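Local atomic coordinates of D-threo-3-hydroxyaspartate dehydratase (Delftia, PDB entry 3WQE), a protein that catalyses the pyridoxal phosphate- and divalent metal-dependent deamination of D-threo-3-hydroxyaspartate to oxaloacetate and ammonia, and also acts on D-serine and on L-3-hydroxyaspartates. Residues 49-54 with 71-76; 146-151 with 183-188; 177-182 with 221-226. All coordinates share one frame; numbering follows the deposited sequence.

How the interactions relate
All three contacts border the pyridoxal phosphate and the bound D-allothreonine at strand ends and loops of the alanine racemase-like barrel domain. Along the chain interaction 1 closes before the others open, whereas the segments of interactions 2 and 3 alternate; H182, just past strand 175-180, ends one segment of interaction 3 and is followed directly by 183-188 of interaction 2. The centres of interactions 1 and 2 lie about 18 Å apart. Those of interactions 1 and 3 are about 14 Å apart, and those of interactions 2 and 3 about 15 Å. Interactions 1 and 3 reach the same parallel sheet; 2 and 3 touch through T147 and T181. Interactions 1 and 2 also touch the second subunit.

Interaction 1: 49-54 with 71-76; sequences RPHVKT and GITVST. With PLP (pyridoxal-5'-phosphate), chain F; 2TL (D-allothreonine), chain H.
H51 and T73 form a single beta bridge, their CA atoms 4.4 Å apart, where the loop after strand 47-48 runs beside strand 72-74 in the TIM-barrel-type domain of this alanine racemase-like fold. T73 N gives a nearly straight bond to P50 O (2.8 Å), and V52 N returns one to T73 O. The H51 ring lies between two aliphatic groups: T73 CG2 sits over one face, 3.7 Å from the ring centroid in a CH-pi contact, and K53 CD lies over the opposite face, toward the rim. With CG anti to the backbone N (chi1 -156°), the ring turns its edge to the pyridoxal, CD2 being 3.6 Å from PLP C6, while ND1 accepts from K53 N. With an alanine here K53 N would lose its ND1 acceptor and T73 CG2 and K53 CD the ring between them, which is likely to leave K53, the probable Schiff-base lysine, freer to shift beside the cofactor. K53 NZ instead bonds Q329 of the second subunit, consistent with the cofactor being joined to D-allothreonine. R49 forms salt bridges with D90 and E242; its NH1 also donates to I72 O (3.1 Å), which lies in the guanidinium plane while NH1 stands above the carbonyl plane.

Interaction 2: 146-151 with 183-188; sequences DTDGHR and AGSSYE. With 2TL (D-allothreonine), chain H; PLP (pyridoxal-5'-phosphate), chain F.
D148 and S185 meet through one carboxylate oxygen, gripped twice from the same residue. D148 OD2 receives S185 N at 2.8 Å on its syn side and S185 OG at 2.6 Å on its anti side, both somewhat out of the carboxylate plane. The D148 side chain is folded between its own backbone N and carbonyl carbon (chi1 72°), which directs OD2 at the start of the 3-10 segment 184-188 and keeps OD1 near its own loop. There OD1 accepts H150 N from above the carboxylate plane, closing an Asx turn; D146 OD1, using its syn lone pair, accepts G149 N in an Asx motif. D148 thus holds its own turn and the 3-10 segment together.

The H150 ring packs its face against backbone, not a side chain. G184 CA lies over the ring centre, 3.6 Å from the centroid and only 7° off the normal, a CH-pi contact so close that a side chain at G184 would collide with the ring. From the same two loops R151 and Y187 reach the ligands. The R151 guanidinium, with ND1 of H150 over one face, gives NH2 to PLP O3 (2.7 Å, 172°) and NH1 to the D-allothreonine O, and NH1 also bonds N328 of the second subunit. Y187 presents a ring face to the ligand's OG1, while its OH reaches PLP O2P on the phosphate.

The contact joins the loop between strands 140-146 and 154-155 to the loop, with its 3-10 segment, between strand 175-180 and helix 192-215. L198 of that helix packs on D148, S185 and S186; P229 of helix 228-233 touches S186 and Y187, and helix 253-258 borders Y187.

Interaction 3: 177-182 with 221-226; sequences GGVLTH and PVVSVG. With PLP (pyridoxal-5'-phosphate), chain F; 2TL (D-allothreonine), chain H.
H182 ND1 donates to G226 O (2.8 Å, 166°), a bond in the carbonyl plane, on a lone pair, and close to the imidazole plane. It lies at the C-terminal ends of two adjacent parallel strands, 177-180 and 222-225, of the TIM-barrel-type domain, whose loops carry the active site. The H182 ring is held at both nitrogens, ND1 by G226 O and NE2 by a hydrogen bond of 2.8 Å shared with OG1 of D-allothreonine. One face lies against the pyridoxal, with PLP C3 over the centre of the H182 ring, 3.5 Å above its plane.

Behind it the strands, 24° apart in direction, are joined by regular parallel bonds: V222 N to G177 O, V179 N to V222 O, S224 N to V179 O and T181 N to S224 O. The last link, G226 N to T181 O, is weak; G226 N also bonds E202 of helix 192-215. G178 closely approaches V222 O through its CA, a spot where a side chain would collide.

V179 and V223 lie side by side on the face covered by helix 192-215, their CG2 atoms 4.1 Å apart. L180 and S224 take the other face, where S224 OG bonds E242 and R244. Further along, T181 CG2 meets V225 CG1 at 3.9 Å.

Interaction 1: 49-54 with 71-76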
loop_
_atom_site.group_PDB
_atom_site.type_symbol
_atom_site.label_atom_id
_atom_site.label_comp_id
_atom_site.label_asym_id
_atom_site.label_seq_id
_atom_site.Cartn_x
_atom_site.Cartn_y
_atom_site.Cartn_z
ATOM N N ARG B 49 -5.308 -17.438 18.880
ATOM C CA ARG B 49 -6.128 -16.261 18.619
ATOM C C ARG B 49 -5.534 -15.562 17.355
ATOM O O ARG B 49 -4.612 -14.699 17.455
ATOM C CB ARG B 49 -6.064 -15.298 19.804
ATOM C CG ARG B 49 -7.016 -14.110 19.567
ATOM C CD ARG B 49 -6.742 -12.967 20.570
ATOM N NE ARG B 49 -7.270 -13.369 21.892
ATOM C CZ ARG B 49 -8.539 -13.269 22.250
ATOM N NH1 ARG B 49 -9.525 -12.775 21.418
ATOM N NH2 ARG B 49 -8.912 -13.724 23.499
ATOM N N PRO B 50 -5.986 -15.991 16.166
ATOM C CA PRO B 50 -5.291 -15.483 14.969
ATOM C C PRO B 50 -5.442 -13.960 14.855
ATOM O O PRO B 50 -6.494 -13.384 15.171
ATOM C CB PRO B 50 -6.053 -16.163 13.768
ATOM C CG PRO B 50 -7.352 -16.679 14.354
ATOM C CD PRO B 50 -7.082 -16.950 15.884
ATOM N N HIS B 51 -4.424 -13.389 14.245
ATOM C CA HIS B 51 -4.461 -11.915 13.956
ATOM C C HIS B 51 -4.984 -11.750 12.564
ATOM O O HIS B 51 -4.328 -12.074 11.561
ATOM C CB HIS B 51 -3.078 -11.360 14.144
ATOM C CG HIS B 51 -3.186 -9.885 14.434
ATOM N ND1 HIS B 51 -4.132 -9.087 13.793
ATOM C CD2 HIS B 51 -2.537 -9.057 15.391
ATOM C CE1 HIS B 51 -4.091 -7.838 14.359
ATOM N NE2 HIS B 51 -3.099 -7.829 15.273
ATOM N N VAL B 52 -6.196 -11.237 12.504
ATOM C CA VAL B 52 -6.862 -11.101 11.202
ATOM C C VAL B 52 -6.389 -9.885 10.427
ATOM O O VAL B 52 -6.861 -9.727 9.290
ATOM C CB VAL B 52 -8.404 -11.114 11.277
ATOM C CG1 VAL B 52 -8.822 -12.464 11.851
ATOM C CG2 VAL B 52 -8.951 -9.957 12.126
ATOM N N LYS B 53 -5.432 -9.122 10.951
ATOM C CA LYS B 53 -5.019 -7.934 10.165
ATOM C C LYS B 53 -4.294 -8.390 8.862
ATOM O O LYS B 53 -4.206 -7.529 7.945
ATOM C CB LYS B 53 -4.077 -7.020 10.968
ATOM C CG LYS B 53 -2.695 -7.621 11.134
ATOM C CD LYS B 53 -1.776 -6.627 11.969
ATOM C CE LYS B 53 -0.457 -7.342 12.273
ATOM N NZ LYS B 53 0.316 -7.687 11.070
ATOM N N THR B 54 -3.838 -9.638 8.746
ATOM C CA THR B 54 -3.166 -10.039 7.482
ATOM C C THR B 54 -4.194 -10.123 6.342
ATOM O O THR B 54 -3.870 -9.745 5.193
ATOM C CB THR B 54 -2.613 -11.452 7.702
ATOM O OG1 THR B 54 -1.530 -11.253 8.632
ATOM C CG2 THR B 54 -2.006 -12.030 6.424
ATOM N N GLY B 71 -11.393 -16.991 19.173
ATOM C CA GLY B 71 -11.331 -15.512 19.120
ATOM C C GLY B 71 -10.382 -15.072 18.059
ATOM O O GLY B 71 -9.810 -15.830 17.274
ATOM N N ILE B 72 -10.341 -13.723 17.975
ATOM C CA ILE B 72 -9.419 -13.090 17.005
ATOM C C ILE B 72 -8.686 -11.923 17.647
ATOM O O ILE B 72 -9.084 -11.379 18.692
ATOM C CB ILE B 72 -10.145 -12.541 15.733
ATOM C CG1 ILE B 72 -11.193 -11.449 16.085
ATOM C CG2 ILE B 72 -10.765 -13.725 14.982
ATOM C CD1 ILE B 72 -11.880 -10.815 14.827
ATOM N N THR B 73 -7.603 -11.554 16.991
ATOM C CA THR B 73 -6.891 -10.253 17.273
ATOM C C THR B 73 -7.128 -9.352 16.066
ATOM O O THR B 73 -7.086 -9.787 14.900
ATOM C CB THR B 73 -5.367 -10.485 17.405
ATOM O OG1 THR B 73 -5.106 -11.641 18.287
ATOM C CG2 THR B 73 -4.713 -9.290 18.046
ATOM N N VAL B 74 -7.390 -8.075 16.386
ATOM C CA VAL B 74 -7.549 -7.092 15.281
ATOM C C VAL B 74 -6.588 -5.904 15.570
ATOM O O VAL B 74 -6.178 -5.625 16.690
ATOM C CB VAL B 74 -8.993 -6.546 15.237
ATOM C CG1 VAL B 74 -9.998 -7.686 14.912
ATOM C CG2 VAL B 74 -9.456 -5.831 16.565
ATOM N N SER B 75 -6.309 -5.196 14.485
ATOM C CA SER B 75 -5.385 -4.052 14.528
ATOM C C SER B 75 -6.054 -2.699 14.487
ATOM O O SER B 75 -5.350 -1.649 14.572
ATOM C CB SER B 75 -4.318 -4.141 13.427
ATOM O OG SER B 75 -4.885 -3.815 12.127
ATOM N N THR B 76 -7.358 -2.695 14.299
ATOM C CA THR B 76 -8.182 -1.449 14.218
ATOM C C THR B 76 -9.585 -1.757 14.762
ATOM O O THR B 76 -10.060 -2.930 14.716
ATOM C CB THR B 76 -8.389 -0.935 12.752
ATOM O OG1 THR B 76 -9.017 -1.991 11.935
ATOM C CG2 THR B 76 -7.033 -0.640 12.103
HETATM N N1 PLP F . 0.200 -9.654 17.750
HETATM C C2 PLP F . 0.526 -8.370 17.568
HETATM C C2A PLP F . 0.231 -7.373 18.676
HETATM C C3 PLP F . 1.238 -7.900 16.409
HETATM O O3 PLP F . 1.555 -6.597 16.256
HETATM C C4 PLP F . 1.401 -8.810 15.353
HETATM C C4A PLP F . 2.112 -8.502 14.127
HETATM C C5 PLP F . 0.972 -10.180 15.578
HETATM C C6 PLP F . 0.380 -10.533 16.825
HETATM C C5A PLP F . 1.075 -11.225 14.435
HETATM O O4P PLP F . 2.415 -11.515 14.065
HETATM P P PLP F . 2.613 -12.314 12.686
HETATM O O1P PLP F . 1.882 -13.624 12.954
HETATM O O2P PLP F . 4.103 -12.437 12.720
HETATM O O3P PLP F . 2.006 -11.500 11.590
HETATM N N 2TL H . 2.794 -7.146 14.078
HETATM C CA 2TL H . 3.557 -6.788 12.823
HETATM C CB 2TL H . 5.049 -6.821 13.236
HETATM O OG1 2TL H . 5.548 -8.117 13.339
HETATM C CG2 2TL H . 5.522 -6.052 14.375
HETATM C C 2TL H . 3.151 -5.340 12.567
HETATM O O 2TL H . 2.615 -4.747 13.502
HETATM O OXT 2TL H . 3.352 -4.971 11.451
#

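Interaction 2: 146-151 with 183-188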
loop_
_atom_site.group_PDB
_atom_site.type_symbol
_atom_site.label_atom_id
_atom_site.label_comp_id
_atom_site.label_asym_id
_atom_site.label_seq_id
_atom_site.Cartn_x
_atom_site.Cartn_y
_atom_site.Cartn_z
ATOM N N ASP B 146 6.838 -5.405 26.963
ATOM C CA ASP B 146 8.006 -5.416 26.069
ATOM C C ASP B 146 8.931 -6.524 26.546
ATOM O O ASP B 146 9.515 -6.455 27.630
ATOM C CB ASP B 146 8.667 -4.024 26.248
ATOM C CG ASP B 146 9.947 -3.931 25.482
ATOM O OD1 ASP B 146 10.245 -4.891 24.747
ATOM O OD2 ASP B 146 10.623 -2.877 25.579
ATOM N N THR B 147 8.980 -7.570 25.681
ATOM C CA THR B 147 9.895 -8.680 26.020
ATOM C C THR B 147 11.097 -8.731 25.141
ATOM O O THR B 147 12.063 -9.402 25.553
ATOM C CB THR B 147 9.164 -10.042 25.867
ATOM O OG1 THR B 147 8.596 -10.181 24.587
ATOM C CG2 THR B 147 8.056 -10.192 26.922
ATOM N N ASP B 148 11.118 -8.022 23.983
ATOM C CA ASP B 148 12.346 -8.099 23.192
ATOM C C ASP B 148 12.847 -6.762 22.588
ATOM O O ASP B 148 13.723 -6.754 21.698
ATOM C CB ASP B 148 12.081 -9.102 22.016
ATOM C CG ASP B 148 11.129 -8.483 20.940
ATOM O OD1 ASP B 148 10.413 -7.542 21.326
ATOM O OD2 ASP B 148 11.045 -9.040 19.842
ATOM N N GLY B 149 12.310 -5.649 23.076
ATOM C CA GLY B 149 12.699 -4.354 22.650
ATOM C C GLY B 149 12.204 -3.958 21.292
ATOM O O GLY B 149 12.690 -2.992 20.763
ATOM N N HIS B 150 11.277 -4.716 20.697
ATOM C CA HIS B 150 10.780 -4.461 19.299
ATOM C C HIS B 150 10.180 -3.087 19.148
ATOM O O HIS B 150 10.493 -2.416 18.122
ATOM C CB HIS B 150 9.604 -5.462 18.934
ATOM C CG HIS B 150 8.949 -5.176 17.699
ATOM N ND1 HIS B 150 7.572 -5.020 17.551
ATOM C CD2 HIS B 150 9.521 -5.129 16.461
ATOM C CE1 HIS B 150 7.329 -4.924 16.238
ATOM N NE2 HIS B 150 8.517 -4.913 15.566
ATOM N N ARG B 151 9.290 -2.654 20.049
ATOM C CA ARG B 151 8.421 -1.479 19.754
ATOM C C ARG B 151 8.601 -0.840 21.189
ATOM O O ARG B 151 9.728 -0.301 21.646
ATOM C CB ARG B 151 7.002 -1.910 19.206
ATOM C CG ARG B 151 5.865 -0.851 18.541
ATOM C CD ARG B 151 5.090 -1.643 17.435
ATOM N NE ARG B 151 4.136 -2.657 17.935
ATOM C CZ ARG B 151 3.616 -3.729 17.222
ATOM N NH1 ARG B 151 4.040 -3.946 15.912
ATOM N NH2 ARG B 151 2.669 -4.697 17.791
ATOM N N ALA B 183 6.811 -10.630 20.072
ATOM C CA ALA B 183 8.311 -10.564 19.880
ATOM C C ALA B 183 8.634 -10.299 18.407
ATOM O O ALA B 183 9.039 -11.156 17.617
ATOM C CB ALA B 183 9.077 -11.866 20.368
ATOM N N GLY B 184 8.355 -9.037 18.019
ATOM C CA GLY B 184 8.435 -8.662 16.613
ATOM C C GLY B 184 9.869 -8.621 16.190
ATOM O O GLY B 184 10.093 -8.625 14.937
ATOM N N SER B 185 10.848 -8.747 17.073
ATOM C CA SER B 185 12.240 -8.816 16.609
ATOM C C SER B 185 12.548 -10.145 15.957
ATOM O O SER B 185 13.624 -10.340 15.378
ATOM C CB SER B 185 13.221 -8.594 17.760
ATOM O OG SER B 185 13.290 -9.754 18.663
ATOM N N SER B 186 11.573 -11.067 15.983
ATOM C CA SER B 186 11.785 -12.426 15.359
ATOM C C SER B 186 11.964 -12.258 13.798
ATOM O O SER B 186 12.571 -13.118 13.147
ATOM C CB SER B 186 10.570 -13.325 15.671
ATOM O OG SER B 186 9.394 -12.873 14.985
ATOM N N TYR B 187 11.498 -11.112 13.298
ATOM C CA TYR B 187 11.587 -10.885 11.836
ATOM C C TYR B 187 12.978 -10.619 11.401
ATOM O O TYR B 187 13.248 -10.645 10.188
ATOM C CB TYR B 187 10.636 -9.731 11.446
ATOM C CG TYR B 187 9.214 -10.161 11.303
ATOM C CD1 TYR B 187 8.480 -10.728 12.359
ATOM C CD2 TYR B 187 8.536 -9.938 10.086
ATOM C CE1 TYR B 187 7.101 -11.049 12.206
ATOM C CE2 TYR B 187 7.153 -10.254 9.925
ATOM C CZ TYR B 187 6.482 -10.846 11.033
ATOM O OH TYR B 187 5.130 -11.219 10.890
ATOM N N GLU B 188 13.876 -10.347 12.345
ATOM C CA GLU B 188 15.270 -10.097 11.982
ATOM C C GLU B 188 16.116 -11.365 11.999
ATOM O O GLU B 188 17.324 -11.298 11.716
ATOM C CB GLU B 188 15.862 -9.051 12.930
ATOM C CG GLU B 188 15.336 -7.651 12.520
ATOM C CD GLU B 188 14.874 -6.849 13.691
ATOM O OE1 GLU B 188 15.672 -6.693 14.677
ATOM O OE2 GLU B 188 13.689 -6.362 13.617
HETATM N N 2TL H . 2.794 -7.146 14.078
HETATM C CA 2TL H . 3.557 -6.788 12.823
HETATM C CB 2TL H . 5.049 -6.821 13.236
HETATM O OG1 2TL H . 5.548 -8.117 13.339
HETATM C CG2 2TL H . 5.522 -6.052 14.375
HETATM C C 2TL H . 3.151 -5.340 12.567
HETATM O O 2TL H . 2.615 -4.747 13.502
HETATM O OXT 2TL H . 3.352 -4.971 11.451
HETATM N N1 PLP F . 0.200 -9.654 17.750
HETATM C C2 PLP F . 0.526 -8.370 17.568
HETATM C C2A PLP F . 0.231 -7.373 18.676
HETATM C C3 PLP F . 1.238 -7.900 16.409
HETATM O O3 PLP F . 1.555 -6.597 16.256
HETATM C C4 PLP F . 1.401 -8.810 15.353
HETATM C C4A PLP F . 2.112 -8.502 14.127
HETATM C C5 PLP F . 0.972 -10.180 15.578
HETATM C C6 PLP F . 0.380 -10.533 16.825
HETATM C C5A PLP F . 1.075 -11.225 14.435
HETATM O O4P PLP F . 2.415 -11.515 14.065
HETATM P P PLP F . 2.613 -12.314 12.686
HETATM O O1P PLP F . 1.882 -13.624 12.954
HETATM O O2P PLP F . 4.103 -12.437 12.720
HETATM O O3P PLP F . 2.006 -11.500 11.590
#

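Interaction 3: 177-182 with 221-226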
loop_
_atom_site.group_PDB
_atom_site.type_symbol
_atom_site.label_atom_id
_atom_site.label_comp_id
_atom_site.label_asym_id
_atom_site.label_seq_id
_atom_site.Cartn_x
_atom_site.Cartn_y
_atom_site.Cartn_z
ATOM N N GLY B 177 -7.459 -8.109 32.612
ATOM C CA GLY B 177 -7.765 -9.439 32.070
ATOM C C GLY B 177 -6.550 -10.270 31.726
ATOM O O GLY B 177 -6.695 -11.469 31.435
ATOM N N GLY B 178 -5.380 -9.632 31.696
ATOM C CA GLY B 178 -4.229 -10.370 31.234
ATOM C C GLY B 178 -3.077 -9.469 30.834
ATOM O O GLY B 178 -3.103 -8.274 30.994
ATOM N N VAL B 179 -2.043 -10.159 30.299
ATOM C CA VAL B 179 -0.846 -9.479 29.724
ATOM C C VAL B 179 -0.625 -10.087 28.356
ATOM O O VAL B 179 -0.992 -11.217 28.048
ATOM C CB VAL B 179 0.431 -9.671 30.560
ATOM C CG1 VAL B 179 0.354 -8.792 31.845
ATOM C CG2 VAL B 179 0.648 -11.166 30.999
ATOM N N LEU B 180 -0.031 -9.286 27.468
ATOM C CA LEU B 180 0.296 -9.793 26.116
ATOM C C LEU B 180 1.602 -9.242 25.679
ATOM O O LEU B 180 2.050 -8.139 26.135
ATOM C CB LEU B 180 -0.777 -9.453 25.054
ATOM C CG LEU B 180 -0.798 -7.986 24.556
ATOM C CD1 LEU B 180 -1.572 -7.945 23.220
ATOM C CD2 LEU B 180 -1.445 -7.038 25.574
ATOM N N THR B 181 2.301 -9.968 24.820
ATOM C CA THR B 181 3.551 -9.480 24.188
ATOM C C THR B 181 3.608 -9.897 22.771
ATOM O O THR B 181 2.990 -10.944 22.433
ATOM C CB THR B 181 4.811 -9.916 24.975
ATOM O OG1 THR B 181 5.956 -9.156 24.565
ATOM C CG2 THR B 181 5.081 -11.442 24.799
ATOM N N HIS B 182 4.427 -9.197 21.946
ATOM C CA HIS B 182 4.660 -9.626 20.582
ATOM C C HIS B 182 6.126 -9.503 20.321
ATOM O O HIS B 182 6.683 -8.372 20.370
ATOM C CB HIS B 182 3.925 -8.664 19.636
ATOM C CG HIS B 182 4.300 -8.868 18.211
ATOM N ND1 HIS B 182 4.026 -10.005 17.481
ATOM C CD2 HIS B 182 4.916 -7.934 17.326
ATOM C CE1 HIS B 182 4.461 -9.792 16.131
ATOM N NE2 HIS B 182 5.023 -8.578 16.077
ATOM N N PRO B 221 -5.480 -13.384 34.304
ATOM C CA PRO B 221 -5.716 -14.810 33.941
ATOM C C PRO B 221 -5.210 -15.117 32.537
ATOM O O PRO B 221 -4.933 -16.343 32.321
ATOM C CB PRO B 221 -7.246 -14.945 34.086
ATOM C CG PRO B 221 -7.772 -13.513 33.959
ATOM C CD PRO B 221 -6.718 -12.631 34.650
ATOM N N VAL B 222 -5.102 -14.185 31.614
ATOM C CA VAL B 222 -4.649 -14.500 30.279
ATOM C C VAL B 222 -3.164 -14.097 30.180
ATOM O O VAL B 222 -2.746 -12.994 30.608
ATOM C CB VAL B 222 -5.448 -13.758 29.175
ATOM C CG1 VAL B 222 -4.714 -13.798 27.828
ATOM C CG2 VAL B 222 -6.909 -14.251 29.249
ATOM N N VAL B 223 -2.378 -14.961 29.570
ATOM C CA VAL B 223 -1.018 -14.657 29.151
ATOM C C VAL B 223 -0.987 -14.937 27.657
ATOM O O VAL B 223 -1.078 -16.140 27.225
ATOM C CB VAL B 223 0.034 -15.513 29.921
ATOM C CG1 VAL B 223 1.424 -15.242 29.311
ATOM C CG2 VAL B 223 -0.051 -15.218 31.387
ATOM N N SER B 224 -0.799 -13.892 26.863
ATOM C CA SER B 224 -0.959 -14.028 25.351
ATOM C C SER B 224 0.418 -13.659 24.758
ATOM O O SER B 224 0.949 -12.526 24.983
ATOM C CB SER B 224 -2.075 -13.040 24.980
ATOM O OG SER B 224 -2.261 -13.090 23.517
ATOM N N VAL B 225 0.950 -14.522 23.906
ATOM C CA VAL B 225 2.269 -14.218 23.209
ATOM C C VAL B 225 2.072 -14.378 21.708
ATOM O O VAL B 225 1.155 -15.074 21.304
ATOM C CB VAL B 225 3.457 -15.085 23.692
ATOM C CG1 VAL B 225 3.592 -15.020 25.230
ATOM C CG2 VAL B 225 3.198 -16.569 23.301
ATOM N N GLY B 226 3.066 -13.921 20.962
ATOM C CA GLY B 226 3.176 -14.563 19.584
ATOM C C GLY B 226 3.600 -13.577 18.518
ATOM O O GLY B 226 3.250 -12.429 18.548
HETATM N N1 PLP F . 0.200 -9.654 17.750
HETATM C C2 PLP F . 0.526 -8.370 17.568
HETATM C C2A PLP F . 0.231 -7.373 18.676
HETATM C C3 PLP F . 1.238 -7.900 16.409
HETATM O O3 PLP F . 1.555 -6.597 16.256
HETATM C C4 PLP F . 1.401 -8.810 15.353
HETATM C C4A PLP F . 2.112 -8.502 14.127
HETATM C C5 PLP F . 0.972 -10.180 15.578
HETATM C C6 PLP F . 0.380 -10.533 16.825
HETATM C C5A PLP F . 1.075 -11.225 14.435
HETATM O O4P PLP F . 2.415 -11.515 14.065
HETATM P P PLP F . 2.613 -12.314 12.686
HETATM O O1P PLP F . 1.882 -13.624 12.954
HETATM O O2P PLP F . 4.103 -12.437 12.720
HETATM O O3P PLP F . 2.006 -11.500 11.590
HETATM N N 2TL H . 2.794 -7.146 14.078
HETATM C CA 2TL H . 3.557 -6.788 12.823
HETATM C CB 2TL H . 5.049 -6.821 13.236
HETATM O OG1 2TL H . 5.548 -8.117 13.339
HETATM C CG2 2TL H . 5.522 -6.052 14.375
HETATM C C 2TL H . 3.151 -5.340 12.567
HETATM O O 2TL H . 2.615 -4.747 13.502
HETATM O OXT 2TL H . 3.352 -4.971 11.451
#